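Local atomic coordinates of 5-carboxymethyl-2-hydroxymuconate semialdehyde dehydrogenase (Thermus thermophilus, PDB entry 2D4E), a protein that probably catalyses the NAD-dependent oxidation of 5-carboxymethyl-2-hydroxymuconate semialdehyde to the corresponding acid, as a member of the aldehyde dehydrogenase family. Residues 75-80 and 189-194; 193-198 and 220-225; 275-280 and 437-442; 309-314 and 413-418. One frame throughout, in Å; residues are numbered along the deposited sequence.

Interaction 1 of 4, residues 75-80 and 189-194; sequences EAFQRW and FGNTVV
Phe-77 and Trp-80, one turn apart on the last turns of helix 63-80, face the backbone of residues 190-192, which leads from the end of helix 175-188 into strand 193-196. The CA atoms come nearest at Phe-77 and Thr-192, 5.6 Å apart, and at Trp-80 and Gly-190, 6.1 Å. Both rings leave the helix with CG anti to the backbone N (chi1 -179° in each), which carries them across to the connecting segment. Phe-77 meets it with CE1, 3.5 Å from Asn-191 OD1. That oxygen lies at the ring edge, the amide running alongside the ring with the two planes 11° apart, and it accepts a hydrogen bond from Gly-164 N. Trp-80 brings CD1 to 3.4 Å from Gly-190 O. Thr-192 turns CG2 onto the helix backbone, 3.5 Å from Phe-77 N, while its OG1 bonds back to Ala-73 O, so one short side chain uses both branches against the same helix. A serine in place of Phe-77 would probably open a gap beside Asn-191 and leave its amide less firmly flanked. Gly-190, with positive phi, is the C-prime residue of a Schellman motif: Asn-191 N reaches Ala-186 O and Gly-190 N reaches Leu-187 O. The whole is a helix packed against a Schellman-capped helix-to-strand turn, where the chain enters the parallel sheet of the NAD-binding domain.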
# COMPACT_ATOMS: atom_id res chain seq x y z
N GLU C 75 2.27 33.29 -7.26
CA GLU C 75 2.33 34.08 -6.04
C GLU C 75 1.50 33.47 -4.92
O GLU C 75 1.92 33.47 -3.77
CB GLU C 75 1.87 35.52 -6.30
CG GLU C 75 2.16 36.49 -5.16
CD GLU C 75 1.11 36.47 -4.06
OE1 GLU C 75 1.35 37.08 -2.99
OE2 GLU C 75 0.03 35.87 -4.26
N ALA C 76 0.33 32.93 -5.27
CA ALA C 76 -0.56 32.32 -4.29
C ALA C 76 -0.16 30.90 -3.86
O ALA C 76 -0.60 30.42 -2.81
CB ALA C 76 -1.99 32.32 -4.83
N PHE C 77 0.65 30.23 -4.67
CA PHE C 77 1.09 28.86 -4.35
C PHE C 77 1.78 28.78 -3.00
O PHE C 77 1.58 27.83 -2.24
CB PHE C 77 2.05 28.35 -5.43
CG PHE C 77 2.52 26.93 -5.20
CD1 PHE C 77 1.64 25.86 -5.26
CD2 PHE C 77 3.86 26.68 -4.93
CE1 PHE C 77 2.07 24.56 -5.07
CE2 PHE C 77 4.32 25.37 -4.73
CZ PHE C 77 3.42 24.31 -4.80
N GLN C 78 2.60 29.78 -2.69
CA GLN C 78 3.33 29.82 -1.44
C GLN C 78 2.42 29.62 -0.23
O GLN C 78 2.69 28.77 0.62
CB GLN C 78 4.08 31.15 -1.31
CG GLN C 78 4.63 31.69 -2.64
CD GLN C 78 5.46 30.68 -3.42
OE1 GLN C 78 6.46 30.15 -2.91
NE2 GLN C 78 5.05 30.40 -4.65
N ARG C 79 1.33 30.38 -0.17
CA ARG C 79 0.39 30.29 0.95
C ARG C 79 -0.61 29.13 0.83
O ARG C 79 -0.93 28.49 1.83
CB ARG C 79 -0.42 31.59 1.08
CG ARG C 79 0.39 32.83 1.43
CD ARG C 79 -0.54 34.04 1.54
NE ARG C 79 -1.30 34.28 0.31
CZ ARG C 79 -0.79 34.78 -0.81
NH1 ARG C 79 0.50 35.13 -0.86
NH2 ARG C 79 -1.55 34.94 -1.88
N TRP C 80 -1.10 28.89 -0.37
CA TRP C 80 -2.07 27.82 -0.58
C TRP C 80 -1.51 26.43 -0.27
O TRP C 80 -2.17 25.62 0.38
CB TRP C 80 -2.61 27.85 -2.02
CG TRP C 80 -3.64 26.80 -2.31
CD1 TRP C 80 -3.50 25.72 -3.13
CD2 TRP C 80 -4.97 26.74 -1.79
NE1 TRP C 80 -4.66 24.99 -3.16
CE2 TRP C 80 -5.58 25.59 -2.34
CE3 TRP C 80 -5.71 27.54 -0.90
CZ2 TRP C 80 -6.90 25.22 -2.05
CZ3 TRP C 80 -7.02 27.18 -0.61
CH2 TRP C 80 -7.61 26.03 -1.18
N PHE C 189 -4.76 18.78 -3.40
CA PHE C 189 -3.37 18.45 -3.15
C PHE C 189 -2.45 19.64 -2.91
O PHE C 189 -1.23 19.50 -2.86
CB PHE C 189 -2.88 17.55 -4.28
CG PHE C 189 -3.66 16.26 -4.39
CD1 PHE C 189 -3.80 15.61 -5.61
CD2 PHE C 189 -4.27 15.71 -3.27
CE1 PHE C 189 -4.55 14.43 -5.71
CE2 PHE C 189 -5.01 14.53 -3.36
CZ PHE C 189 -5.15 13.90 -4.58
N GLY C 190 -3.04 20.82 -2.76
CA GLY C 190 -2.26 22.00 -2.46
C GLY C 190 -1.67 22.82 -3.59
O GLY C 190 -0.78 23.63 -3.35
N ASN C 191 -2.16 22.62 -4.81
CA ASN C 191 -1.66 23.37 -5.95
C ASN C 191 -2.62 24.49 -6.36
O ASN C 191 -3.81 24.43 -6.05
CB ASN C 191 -1.44 22.44 -7.15
CG ASN C 191 -0.41 21.38 -6.87
OD1 ASN C 191 0.72 21.68 -6.48
ND2 ASN C 191 -0.78 20.12 -7.07
N THR C 192 -2.09 25.50 -7.04
CA THR C 192 -2.92 26.60 -7.52
C THR C 192 -3.26 26.26 -8.97
O THR C 192 -2.63 25.38 -9.57
CB THR C 192 -2.19 27.96 -7.45
OG1 THR C 192 -0.93 27.87 -8.12
CG2 THR C 192 -1.97 28.35 -5.99
N VAL C 193 -4.24 26.96 -9.54
CA VAL C 193 -4.70 26.64 -10.88
C VAL C 193 -4.94 27.77 -11.88
O VAL C 193 -5.32 28.88 -11.52
CB VAL C 193 -6.01 25.83 -10.77
CG1 VAL C 193 -6.60 25.55 -12.14
CG2 VAL C 193 -5.75 24.54 -9.99
N VAL C 194 -4.71 27.45 -13.15
CA VAL C 194 -4.98 28.36 -14.25
C VAL C 194 -5.70 27.50 -15.30
O VAL C 194 -5.08 26.65 -15.94
CB VAL C 194 -3.71 28.96 -14.90
CG1 VAL C 194 -4.11 29.79 -16.11
CG2 VAL C 194 -2.96 29.83 -13.90

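Interaction 2 of 4, residues 193-198 and 220-225; sequences VVLKPA and GVFNLV. With NAD (nicotinamide-adenine-dinucleotide), chain K.
Strands 193-196 and 222-224 are the two strands of a beta-alpha-beta unit in the Rossmann-like NAD-binding domain, with helix 203-214 between them. They run parallel, their axes 24° apart, in register from Val-193 with Phe-222 to Leu-195 with Leu-224. Leu-195 N donates to Asn-223 O at 2.7 Å, and Val-225 N to Leu-195 O. On the face of Val-193, Leu-195 and Phe-222, the phenyl ring receives Leu-195 CD2 at its edge, 3.9 Å from CZ. At the C-terminal end of strand 193-196, Lys-196 bends at chi2 and chi3 (-54° and -70°), which brings NZ to the adenosine ribose of NAD: 2.8 Å from O2B, with a weak bond to O3B. The same NZ bonds Pro-197 O at 2.7 Å and also Gly-227 O. A methionine in place of Lys-196 would probably leave the ribose hydroxyl O2B without this charged partner. At the other end, the side chain of Asn-223 reinforces the sheet: ND2 bonds Gly-220 O at 2.8 Å and Val-193 O at 3.0 Å, the latter oxygen also taking Asn-223 N, the two donors arriving from opposite faces of its carbonyl plane.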
# COMPACT_ATOMS: atom_id res chain seq x y z
N VAL C 193 -4.24 26.96 -9.54
CA VAL C 193 -4.70 26.64 -10.88
C VAL C 193 -4.94 27.77 -11.88
O VAL C 193 -5.32 28.88 -11.52
CB VAL C 193 -6.01 25.83 -10.77
CG1 VAL C 193 -6.60 25.55 -12.14
CG2 VAL C 193 -5.75 24.54 -9.99
N VAL C 194 -4.71 27.45 -13.15
CA VAL C 194 -4.98 28.36 -14.25
C VAL C 194 -5.70 27.50 -15.30
O VAL C 194 -5.08 26.65 -15.94
CB VAL C 194 -3.71 28.96 -14.90
CG1 VAL C 194 -4.11 29.79 -16.11
CG2 VAL C 194 -2.96 29.83 -13.90
N LEU C 195 -7.00 27.70 -15.44
CA LEU C 195 -7.80 26.94 -16.39
C LEU C 195 -7.93 27.64 -17.75
O LEU C 195 -8.17 28.85 -17.81
CB LEU C 195 -9.20 26.70 -15.81
CG LEU C 195 -10.27 26.09 -16.70
CD1 LEU C 195 -9.92 24.65 -17.03
CD2 LEU C 195 -11.62 26.16 -16.00
N LYS C 196 -7.77 26.87 -18.82
CA LYS C 196 -7.91 27.39 -20.19
C LYS C 196 -8.87 26.42 -20.88
O LYS C 196 -8.45 25.40 -21.43
CB LYS C 196 -6.55 27.39 -20.92
CG LYS C 196 -6.39 28.50 -21.96
CD LYS C 196 -7.52 28.51 -23.01
CE LYS C 196 -7.44 27.31 -23.95
NZ LYS C 196 -8.61 27.22 -24.88
N PRO C 197 -10.17 26.72 -20.85
CA PRO C 197 -11.21 25.88 -21.45
C PRO C 197 -11.37 25.98 -22.96
O PRO C 197 -11.00 26.99 -23.58
CB PRO C 197 -12.46 26.33 -20.72
CG PRO C 197 -12.23 27.82 -20.61
CD PRO C 197 -10.77 27.89 -20.17
N ALA C 198 -11.93 24.93 -23.56
CA ALA C 198 -12.16 24.88 -25.00
C ALA C 198 -12.94 26.11 -25.44
O ALA C 198 -13.90 26.51 -24.78
CB ALA C 198 -12.94 23.62 -25.36
N GLY C 220 -5.97 34.34 -6.45
CA GLY C 220 -4.84 33.72 -7.12
C GLY C 220 -4.83 32.20 -7.11
O GLY C 220 -4.17 31.59 -7.94
N VAL C 221 -5.56 31.59 -6.18
CA VAL C 221 -5.59 30.14 -6.11
C VAL C 221 -6.18 29.54 -7.38
O VAL C 221 -5.67 28.55 -7.90
CB VAL C 221 -6.37 29.67 -4.87
CG1 VAL C 221 -6.53 28.15 -4.89
CG2 VAL C 221 -5.62 30.10 -3.61
N PHE C 222 -7.27 30.13 -7.87
CA PHE C 222 -7.89 29.65 -9.11
C PHE C 222 -8.03 30.79 -10.12
O PHE C 222 -8.64 31.83 -9.83
CB PHE C 222 -9.26 29.03 -8.84
CG PHE C 222 -10.00 28.63 -10.10
CD1 PHE C 222 -10.87 29.52 -10.72
CD2 PHE C 222 -9.77 27.39 -10.69
CE1 PHE C 222 -11.51 29.18 -11.91
CE2 PHE C 222 -10.41 27.04 -11.88
CZ PHE C 222 -11.28 27.93 -12.49
N ASN C 223 -7.46 30.59 -11.30
CA ASN C 223 -7.51 31.59 -12.36
C ASN C 223 -8.06 31.00 -13.64
O ASN C 223 -7.88 29.82 -13.93
CB ASN C 223 -6.11 32.13 -12.63
CG ASN C 223 -5.45 32.64 -11.37
OD1 ASN C 223 -5.55 33.82 -11.04
ND2 ASN C 223 -4.80 31.74 -10.65
N LEU C 224 -8.72 31.85 -14.42
CA LEU C 224 -9.32 31.44 -15.68
C LEU C 224 -8.96 32.38 -16.81
O LEU C 224 -9.03 33.60 -16.67
CB LEU C 224 -10.84 31.39 -15.52
CG LEU C 224 -11.65 31.44 -16.82
CD1 LEU C 224 -11.39 30.17 -17.63
CD2 LEU C 224 -13.12 31.59 -16.49
N VAL C 225 -8.57 31.80 -17.94
CA VAL C 225 -8.24 32.59 -19.12
C VAL C 225 -8.95 31.97 -20.32
O VAL C 225 -8.66 30.84 -20.71
CB VAL C 225 -6.72 32.62 -19.40
CG1 VAL C 225 -6.44 33.49 -20.62
CG2 VAL C 225 -5.97 33.17 -18.20
PA NAD K . -8.48 19.96 -28.78
O1A NAD K . -8.21 20.78 -29.95
O2A NAD K . -7.31 19.16 -28.38
O5B NAD K . -8.92 20.81 -27.47
C5B NAD K . -8.45 20.57 -26.10
C4B NAD K . -7.87 21.86 -25.57
O4B NAD K . -6.64 22.03 -26.31
C3B NAD K . -8.70 23.13 -25.89
O3B NAD K . -8.98 23.88 -24.68
C2B NAD K . -7.81 23.88 -26.89
O2B NAD K . -7.95 25.31 -26.83
C1B NAD K . -6.43 23.38 -26.50
N9A NAD K . -5.46 23.53 -27.57
C8A NAD K . -5.61 23.32 -28.93
N7A NAD K . -4.48 23.56 -29.65
C5A NAD K . -3.57 23.95 -28.66
C6A NAD K . -2.19 24.36 -28.74
N6A NAD K . -1.51 24.42 -29.89
N1A NAD K . -1.57 24.69 -27.54
C2A NAD K . -2.29 24.62 -26.35
N3A NAD K . -3.55 24.27 -26.18
C4A NAD K . -4.15 23.94 -27.37
O3 NAD K . -9.69 19.09 -29.10
PN NAD K . -11.18 18.87 -28.60
O1N NAD K . -12.03 19.01 -29.80
O2N NAD K . -11.46 19.80 -27.49
O5D NAD K . -10.93 17.38 -28.27
C5D NAD K . -11.88 16.34 -28.18
C4D NAD K . -10.88 15.26 -27.91
O4D NAD K . -10.60 15.11 -26.50
C3D NAD K . -11.18 13.88 -28.50
O3D NAD K . -10.08 13.33 -29.23
C2D NAD K . -11.55 13.10 -27.24
O2D NAD K . -11.33 11.69 -27.43
C1D NAD K . -10.65 13.75 -26.21
N1N NAD K . -11.11 13.54 -24.82
C2N NAD K . -10.33 12.63 -24.13
C3N NAD K . -10.70 12.36 -22.82
C7N NAD K . -9.94 11.37 -21.96
O7N NAD K . -10.32 11.18 -20.82
N7N NAD K . -8.89 10.70 -22.47
C4N NAD K . -11.86 13.02 -22.21
C5N NAD K . -12.57 13.94 -23.04
C6N NAD K . -12.26 14.25 -24.34

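Interaction 3 of 4, residues 275-280 and 437-442; sequences KSPALV and LAAYVF
Tyr-440 and Phe-442 both turn a ring edge toward the backbone of the neighbouring strand 277-280, an interior strand of the mixed sheet in the aldehyde dehydrogenase fold. Strands 277-280 and 438-442 lie parallel, their axes 10° apart, with Ala-278 opposite Tyr-440 and Val-280 opposite Phe-442 on one face. Each aromatic has CG anti to its own carbonyl carbon (chi1 -53° for Tyr-440, -60° for Phe-442), and this choice sets the ring edge beside a carbonyl oxygen of the other strand. Pro-277 O lies in the plane of the tyrosine ring, 3.5 Å from CD1, and Leu-279 O stands likewise to the phenyl ring, 3.6 Å from its CD1. The same two oxygens take the backbone N-H groups of Tyr-440 and Phe-442. The methyl of Ala-278 meets Tyr-440 at its CB and the edge of the Phe-442 ring at CE1, while Val-280 CG2 comes to 4.1 Å from Phe-442 CD1, these last two side chains crossing at a slant. The Tyr-440 hydroxyl bonds Thr-306 O and Asn-467 ND2, and helix 286-298 covers the sheet face that carries the two rings, Gln-296 touching Tyr-440 and Ala-289 and Ala-292 touching Phe-442. At the opening of the pair, Ser-276 OG accepts from Ala-438 N at 3.1 Å and shares a hydrogen bond with a water 3.0 Å away; that water accepts from Lys-275 N and Leu-437 N.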
# COMPACT_ATOMS: atom_id res chain seq x y z
N LYS C 275 -10.29 5.10 -29.72
CA LYS C 275 -11.01 4.37 -30.76
C LYS C 275 -11.28 3.04 -30.09
O LYS C 275 -10.94 1.97 -30.62
CB LYS C 275 -10.14 4.17 -32.01
CG LYS C 275 -10.92 3.68 -33.23
CD LYS C 275 -11.73 4.83 -33.85
CE LYS C 275 -12.71 4.33 -34.90
NZ LYS C 275 -13.55 5.43 -35.45
N SER C 276 -11.88 3.12 -28.91
CA SER C 276 -12.18 1.96 -28.08
C SER C 276 -13.08 0.93 -28.75
O SER C 276 -14.10 1.27 -29.33
CB SER C 276 -12.79 2.44 -26.77
OG SER C 276 -11.97 3.42 -26.16
N PRO C 277 -12.71 -0.35 -28.65
CA PRO C 277 -13.51 -1.41 -29.26
C PRO C 277 -14.46 -2.12 -28.31
O PRO C 277 -14.24 -2.16 -27.09
CB PRO C 277 -12.46 -2.36 -29.80
CG PRO C 277 -11.45 -2.35 -28.67
CD PRO C 277 -11.38 -0.87 -28.27
N ALA C 278 -15.54 -2.66 -28.87
CA ALA C 278 -16.50 -3.45 -28.10
C ALA C 278 -16.47 -4.81 -28.79
O ALA C 278 -16.72 -4.90 -30.00
CB ALA C 278 -17.90 -2.84 -28.19
N LEU C 279 -16.12 -5.86 -28.06
CA LEU C 279 -16.08 -7.20 -28.64
C LEU C 279 -17.26 -8.01 -28.13
O LEU C 279 -17.41 -8.23 -26.92
CB LEU C 279 -14.79 -7.95 -28.27
CG LEU C 279 -13.45 -7.28 -27.99
CD1 LEU C 279 -12.37 -8.35 -28.05
CD2 LEU C 279 -13.16 -6.17 -28.96
N VAL C 280 -18.10 -8.47 -29.05
CA VAL C 280 -19.26 -9.25 -28.67
C VAL C 280 -19.13 -10.68 -29.15
O VAL C 280 -19.03 -10.93 -30.36
CB VAL C 280 -20.55 -8.65 -29.25
CG1 VAL C 280 -21.76 -9.47 -28.79
CG2 VAL C 280 -20.69 -7.19 -28.80
N LEU C 437 -7.49 3.63 -25.05
CA LEU C 437 -8.18 4.22 -23.90
C LEU C 437 -9.03 3.16 -23.18
O LEU C 437 -8.68 2.71 -22.09
CB LEU C 437 -9.05 5.40 -24.35
CG LEU C 437 -9.73 6.22 -23.25
CD1 LEU C 437 -8.69 6.68 -22.22
CD2 LEU C 437 -10.44 7.40 -23.88
N ALA C 438 -10.13 2.76 -23.80
CA ALA C 438 -10.99 1.75 -23.20
C ALA C 438 -11.26 0.56 -24.12
O ALA C 438 -10.87 0.56 -25.29
CB ALA C 438 -12.32 2.37 -22.78
N ALA C 439 -11.91 -0.46 -23.59
CA ALA C 439 -12.27 -1.65 -24.34
C ALA C 439 -13.44 -2.28 -23.60
O ALA C 439 -13.53 -2.17 -22.38
CB ALA C 439 -11.09 -2.62 -24.40
N TYR C 440 -14.35 -2.90 -24.34
CA TYR C 440 -15.53 -3.54 -23.76
C TYR C 440 -15.65 -4.97 -24.27
O TYR C 440 -15.62 -5.23 -25.48
CB TYR C 440 -16.79 -2.74 -24.13
CG TYR C 440 -16.69 -1.27 -23.79
CD1 TYR C 440 -15.98 -0.39 -24.61
CD2 TYR C 440 -17.26 -0.77 -22.62
CE1 TYR C 440 -15.84 0.95 -24.28
CE2 TYR C 440 -17.13 0.58 -22.28
CZ TYR C 440 -16.42 1.43 -23.11
OH TYR C 440 -16.27 2.76 -22.77
N VAL C 441 -15.78 -5.91 -23.34
CA VAL C 441 -15.86 -7.31 -23.71
C VAL C 441 -17.16 -7.95 -23.24
O VAL C 441 -17.50 -7.90 -22.06
CB VAL C 441 -14.69 -8.10 -23.11
CG1 VAL C 441 -14.70 -9.53 -23.64
CG2 VAL C 441 -13.37 -7.40 -23.44
N PHE C 442 -17.87 -8.55 -24.18
CA PHE C 442 -19.13 -9.21 -23.88
C PHE C 442 -19.02 -10.71 -24.19
O PHE C 442 -19.01 -11.12 -25.35
CB PHE C 442 -20.26 -8.56 -24.66
CG PHE C 442 -20.44 -7.10 -24.36
CD1 PHE C 442 -19.69 -6.13 -25.02
CD2 PHE C 442 -21.33 -6.69 -23.36
CE1 PHE C 442 -19.83 -4.78 -24.70
CE2 PHE C 442 -21.47 -5.34 -23.03
CZ PHE C 442 -20.71 -4.38 -23.70
O HOH W 1 -9.25 3.49 -27.49

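Interaction 4 of 4, residues 309-314 and 413-418; sequences SRLLVE and PVLVAI
Leu-312 and Ile-418 lie side by side and point the same way, Leu-312 CD2 reaching 3.6 Å from Ile-418 CB. The leucine has CG beside its backbone N; chi2 of 159° extends CD1 anti to CA, and the other branch, CD2, turns to the neighbouring strand, where it also comes to 3.4 Å from Ile-418 O. One pair further back on the same face, Arg-310 and Val-416 run alongside each other, with the aliphatic Arg-310 CG 3.7 Å from Val-416 CG1. That methyl occupies the position between backbone N and carbonyl carbon (chi1 60°), bringing it to 3.3 Å from Ser-309 O. The guanidinium continues past the pair after a bend at chi3: NH1 bonds Asn-401 OD1 and Lys-429 O, and NH2 bonds Ala-430 O and Lys-275 O, so this buried charge is surrounded by oxygen acceptors. Strands 310-314 and 414-420 are adjacent parallel strands of the mixed sheet in the aldehyde dehydrogenase fold, their short axes 23° apart and joined by backbone bonds such as Ile-418 N to Leu-311 O, 2.7 Å. Leu-311 and Leu-415 project from the other face. Leu-311 CB meets Leu-415 CD1 at 4.0 Å, and their branches meet again, CD2 against CD2, at 4.1 Å. Helices 286-298 and 315-331 cover this face, Val-293 and Val-325 touching Leu-311, and Ile-297 and Val-325 touching Leu-415. Near Ser-309, a water donates to Ser-309 O and to Val-414 O, the latter at 3.0 Å, bridging the two carbonyls.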
# COMPACT_ATOMS: atom_id res chain seq x y z
N SER C 309 -16.47 3.12 -30.68
CA SER C 309 -16.64 3.42 -32.10
C SER C 309 -16.36 2.24 -33.03
O SER C 309 -16.66 2.29 -34.22
CB SER C 309 -15.76 4.62 -32.47
OG SER C 309 -14.46 4.46 -31.95
N ARG C 310 -15.77 1.18 -32.49
CA ARG C 310 -15.51 -0.01 -33.27
C ARG C 310 -16.25 -1.16 -32.59
O ARG C 310 -16.08 -1.40 -31.40
CB ARG C 310 -14.02 -0.33 -33.34
CG ARG C 310 -13.23 0.50 -34.34
CD ARG C 310 -11.79 -0.01 -34.39
NE ARG C 310 -11.13 0.06 -33.09
CZ ARG C 310 -10.20 -0.79 -32.66
NH1 ARG C 310 -9.81 -1.80 -33.43
NH2 ARG C 310 -9.66 -0.63 -31.46
N LEU C 311 -17.08 -1.85 -33.36
CA LEU C 311 -17.85 -2.97 -32.85
C LEU C 311 -17.36 -4.26 -33.50
O LEU C 311 -17.59 -4.49 -34.68
CB LEU C 311 -19.34 -2.77 -33.15
CG LEU C 311 -20.25 -3.96 -32.84
CD1 LEU C 311 -20.14 -4.30 -31.36
CD2 LEU C 311 -21.69 -3.63 -33.21
N LEU C 312 -16.69 -5.10 -32.72
CA LEU C 312 -16.17 -6.37 -33.22
C LEU C 312 -17.14 -7.47 -32.82
O LEU C 312 -17.35 -7.71 -31.63
CB LEU C 312 -14.78 -6.64 -32.64
CG LEU C 312 -13.67 -5.79 -33.26
CD1 LEU C 312 -12.45 -5.71 -32.34
CD2 LEU C 312 -13.29 -6.40 -34.60
N VAL C 313 -17.74 -8.12 -33.81
CA VAL C 313 -18.71 -9.17 -33.54
C VAL C 313 -18.30 -10.50 -34.16
O VAL C 313 -17.91 -10.56 -35.32
CB VAL C 313 -20.10 -8.76 -34.09
CG1 VAL C 313 -21.14 -9.80 -33.71
CG2 VAL C 313 -20.48 -7.38 -33.57
N GLU C 314 -18.39 -11.56 -33.36
CA GLU C 314 -18.03 -12.89 -33.84
C GLU C 314 -18.88 -13.19 -35.07
O GLU C 314 -20.09 -12.95 -35.08
CB GLU C 314 -18.28 -13.93 -32.74
CG GLU C 314 -17.63 -15.28 -32.99
CD GLU C 314 -17.70 -16.19 -31.77
OE1 GLU C 314 -18.22 -15.76 -30.71
OE2 GLU C 314 -17.22 -17.34 -31.87
N PRO C 413 -21.49 10.47 -33.72
CA PRO C 413 -22.30 9.25 -33.62
C PRO C 413 -22.14 8.36 -34.84
O PRO C 413 -23.09 8.13 -35.60
CB PRO C 413 -23.72 9.80 -33.45
CG PRO C 413 -23.68 11.04 -34.29
CD PRO C 413 -22.34 11.66 -33.96
N VAL C 414 -20.92 7.85 -35.03
CA VAL C 414 -20.59 6.99 -36.16
C VAL C 414 -19.94 5.70 -35.68
O VAL C 414 -18.92 5.73 -35.00
CB VAL C 414 -19.62 7.68 -37.14
CG1 VAL C 414 -19.32 6.73 -38.31
CG2 VAL C 414 -20.21 8.99 -37.66
N LEU C 415 -20.53 4.57 -36.05
CA LEU C 415 -20.02 3.27 -35.64
C LEU C 415 -19.58 2.43 -36.83
O LEU C 415 -20.17 2.51 -37.91
CB LEU C 415 -21.10 2.50 -34.88
CG LEU C 415 -20.76 1.08 -34.41
CD1 LEU C 415 -19.76 1.16 -33.26
CD2 LEU C 415 -22.03 0.37 -33.95
N VAL C 416 -18.53 1.64 -36.63
CA VAL C 416 -18.05 0.74 -37.67
C VAL C 416 -18.01 -0.67 -37.08
O VAL C 416 -17.33 -0.92 -36.09
CB VAL C 416 -16.64 1.15 -38.20
CG1 VAL C 416 -15.61 1.12 -37.08
CG2 VAL C 416 -16.22 0.21 -39.31
N ALA C 417 -18.79 -1.57 -37.68
CA ALA C 417 -18.87 -2.96 -37.24
C ALA C 417 -17.88 -3.81 -38.04
O ALA C 417 -17.83 -3.74 -39.27
CB ALA C 417 -20.29 -3.47 -37.46
N ILE C 418 -17.11 -4.63 -37.33
CA ILE C 418 -16.08 -5.47 -37.95
C ILE C 418 -16.18 -6.89 -37.41
O ILE C 418 -16.25 -7.10 -36.20
CB ILE C 418 -14.69 -4.92 -37.62
CG1 ILE C 418 -14.63 -3.43 -37.97
CG2 ILE C 418 -13.61 -5.68 -38.37
CD1 ILE C 418 -13.49 -2.68 -37.31
O HOH W 2 -16.27 4.57 -35.90

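In the fold
Interactions 1 and 2 lie on one side of the chain's centre and 3 and 4 on the opposite side. The first two, with centres 12 Å apart, share Val-193 and Val-194; both reach the five-stranded parallel sheet that binds NAD. The last two, 9 Å apart, lie on the seven-stranded mixed sheet, where strand 277-280 sits between 438-442 and 310-314. Along the sequence, 1 and 2 close before 3 opens, and 309-314 and 413-418 both fall between the segments of 3. Interactions 2 and 3 have centres 34 Å apart, yet Lys-196 and Leu-437 both contact NAD, consistent with a cofactor bound between the two domains, as in other aldehyde dehydrogenases.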